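PDB 4ZXA: hydroquinone dioxygenase small subunit, which probably serves, together with a large subunit, as part of a two-subunit metal-dependent dioxygenase that opens the ring of hydroquinone. Local coordinates for residues A[52-55]-A[61-64]. Residues are numbered along the deposited sequence; the frame is centred on the assembly and turned at random.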
ATOM      1  N   LYS A  52     -15.041  -8.741 -41.355  1.00 24.83           N
ATOM      2  CA  LYS A  52     -15.205  -7.890 -40.177  1.00 28.32           C
ATOM      3  C   LYS A  52     -15.537  -8.710 -38.915  1.00 23.55           C
ATOM      4  O   LYS A  52     -16.694  -8.949 -38.605  1.00 27.60           O
ATOM      5  CB  LYS A  52     -16.258  -6.814 -40.469  1.00 23.56           C
ATOM      6  CG  LYS A  52     -15.936  -5.973 -41.735  1.00 25.52           C
ATOM      7  CD  LYS A  52     -17.107  -5.041 -42.135  1.00 29.38           C
ATOM      8  CE  LYS A  52     -16.906  -3.609 -41.642  1.00 31.02           C
ATOM      9  NZ  LYS A  52     -15.838  -2.866 -42.450  1.00 36.90           N
ATOM     10  N   VAL A  53     -14.515  -9.158 -38.192  1.00 24.51           N
ATOM     11  CA  VAL A  53     -14.754 -10.091 -37.095  1.00 26.10           C
ATOM     12  C   VAL A  53     -14.985  -9.308 -35.825  1.00 30.66           C
ATOM     13  O   VAL A  53     -14.108  -8.554 -35.378  1.00 27.79           O
ATOM     14  CB  VAL A  53     -13.575 -11.098 -36.860  1.00 30.40           C
ATOM     15  CG1 VAL A  53     -13.874 -11.993 -35.654  1.00 24.23           C
ATOM     16  CG2 VAL A  53     -13.303 -11.955 -38.112  1.00 22.82           C
ATOM     17  N   VAL A  54     -16.175  -9.469 -35.256  1.00 27.02           N
ATOM     18  CA  VAL A  54     -16.494  -8.830 -33.996  1.00 26.10           C
ATOM     19  C   VAL A  54     -15.649  -9.436 -32.874  1.00 26.43           C
ATOM     20  O   VAL A  54     -15.692 -10.649 -32.642  1.00 21.98           O
ATOM     21  CB  VAL A  54     -17.978  -8.989 -33.651  1.00 26.52           C
ATOM     22  CG1 VAL A  54     -18.300  -8.284 -32.329  1.00 21.51           C
ATOM     23  CG2 VAL A  54     -18.854  -8.474 -34.807  1.00 23.79           C
ATOM     24  N   VAL A  55     -14.895  -8.577 -32.185  1.00 24.14           N
ATOM     25  CA  VAL A  55     -14.093  -8.980 -31.029  1.00 26.45           C
ATOM     26  C   VAL A  55     -14.574  -8.274 -29.765  1.00 28.96           C
ATOM     27  O   VAL A  55     -14.217  -8.660 -28.657  1.00 30.05           O
ATOM     28  CB  VAL A  55     -12.576  -8.732 -31.255  1.00 24.86           C
ATOM     29  CG1 VAL A  55     -12.064  -9.656 -32.362  1.00 28.01           C
ATOM     30  CG2 VAL A  55     -12.312  -7.289 -31.638  1.00 22.77           C
ATOM     31  N   TYR A  61     -23.008  -1.915 -30.163  1.00 25.88           N
ATOM     32  CA  TYR A  61     -21.784  -1.286 -30.651  1.00 20.94           C
ATOM     33  C   TYR A  61     -20.730  -2.363 -30.803  1.00 23.87           C
ATOM     34  O   TYR A  61     -20.706  -3.350 -30.043  1.00 27.25           O
ATOM     35  CB  TYR A  61     -21.328  -0.170 -29.722  1.00 20.42           C
ATOM     36  CG  TYR A  61     -22.371   0.904 -29.630  1.00 24.80           C
ATOM     37  CD1 TYR A  61     -22.408   1.926 -30.568  1.00 21.38           C
ATOM     38  CD2 TYR A  61     -23.356   0.878 -28.625  1.00 24.09           C
ATOM     39  CE1 TYR A  61     -23.393   2.907 -30.518  1.00 26.34           C
ATOM     40  CE2 TYR A  61     -24.335   1.865 -28.557  1.00 23.69           C
ATOM     41  CZ  TYR A  61     -24.350   2.868 -29.516  1.00 24.21           C
ATOM     42  OH  TYR A  61     -25.297   3.851 -29.477  1.00 23.79           O
ATOM     43  N   VAL A  62     -19.876  -2.220 -31.804  1.00 24.16           N
ATOM     44  CA  VAL A  62     -18.905  -3.277 -32.036  1.00 28.16           C
ATOM     45  C   VAL A  62     -17.490  -2.768 -32.188  1.00 23.26           C
ATOM     46  O   VAL A  62     -17.252  -1.644 -32.631  1.00 18.18           O
ATOM     47  CB  VAL A  62     -19.274  -4.177 -33.266  1.00 24.42           C
ATOM     48  CG1 VAL A  62     -20.536  -5.003 -32.991  1.00 19.84           C
ATOM     49  CG2 VAL A  62     -19.423  -3.346 -34.539  1.00 20.73           C
ATOM     50  N   VAL A  63     -16.553  -3.613 -31.785  1.00 24.78           N
ATOM     51  CA  VAL A  63     -15.178  -3.468 -32.222  1.00 24.04           C
ATOM     52  C   VAL A  63     -14.873  -4.645 -33.140  1.00 25.34           C
ATOM     53  O   VAL A  63     -14.971  -5.803 -32.735  1.00 24.19           O
ATOM     54  CB  VAL A  63     -14.196  -3.420 -31.060  1.00 24.00           C
ATOM     55  CG1 VAL A  63     -12.771  -3.473 -31.584  1.00 19.12           C
ATOM     56  CG2 VAL A  63     -14.418  -2.151 -30.260  1.00 20.88           C
ATOM     57  N   GLU A  64     -14.555  -4.333 -34.391  1.00 23.84           N
ATOM     58  CA  GLU A  64     -14.242  -5.346 -35.394  1.00 28.20           C
ATOM     59  C   GLU A  64     -12.739  -5.397 -35.668  1.00 26.13           C
ATOM     60  O   GLU A  64     -12.046  -4.368 -35.636  1.00 24.63           O
ATOM     61  CB  GLU A  64     -14.993  -5.064 -36.704  1.00 28.87           C
ATOM     62  CG  GLU A  64     -16.500  -5.138 -36.600  1.00 24.55           C
ATOM     63  CD  GLU A  64     -17.181  -4.533 -37.814  1.00 30.26           C
ATOM     64  OE1 GLU A  64     -16.513  -3.757 -38.537  1.00 33.82           O
ATOM     65  OE2 GLU A  64     -18.382  -4.830 -38.046  1.00 27.27           O
TER
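Val54 and Glu64 face each other as an antiparallel non-hydrogen-bonded pair, CA to CA 4.4 Å, where residues 52-55 swing across residues 61-64 with their N-to-C directions 115° apart. One backbone bond, nearly straight, joins the segments here, from Val55 N to Val63 O at 2.8 Å. Beside it the CA-H of Glu64 leans on Val53 O, with Glu64 CA 3.2 Å from that oxygen, a weaker contact common between antiparallel strands.

The side chains show how one pair of strands can present two different surfaces. Lys52, Val54, Val62 and Glu64 share one face. Glu64 sends its CG anti to its own carbonyl carbon (chi1 -64°) and stays extended beyond it, which carries the carboxylate across the Lys52 chain at a slant, against CB and CE. The lysine bends at its third and fourth torsions, and its CE comes 3.1 Å from Glu64 OE1. The ammonium itself remains 4.1 Å away, from Lys52 NZ to Glu64 OE1, a proximity of opposite charges short of a salt bridge; Lys52 instead makes a cation-pi contact with Phe75. Glu64 OE2 is hydrogen-bonded to Ser158 OG, so this buried carboxylate is anchored by strand 158-159, on the far side of strand 52-58. Val54 CG1 meets Val62 CG1 at 4.0 Å, the two side chains crossing at about a right angle. On the other face Val55 CG2 packs against Val63 CG1 at 3.8 Å, and Val63 touches Trp316 of the large subunit.

Residues 52-55 veer from 61-64 next to Val55, whose psi of -13° and partner Val63, shared with Gly56, are consistent with a classic beta bulge in the hairpin 52-58/61-69 of the cupin beta-barrel.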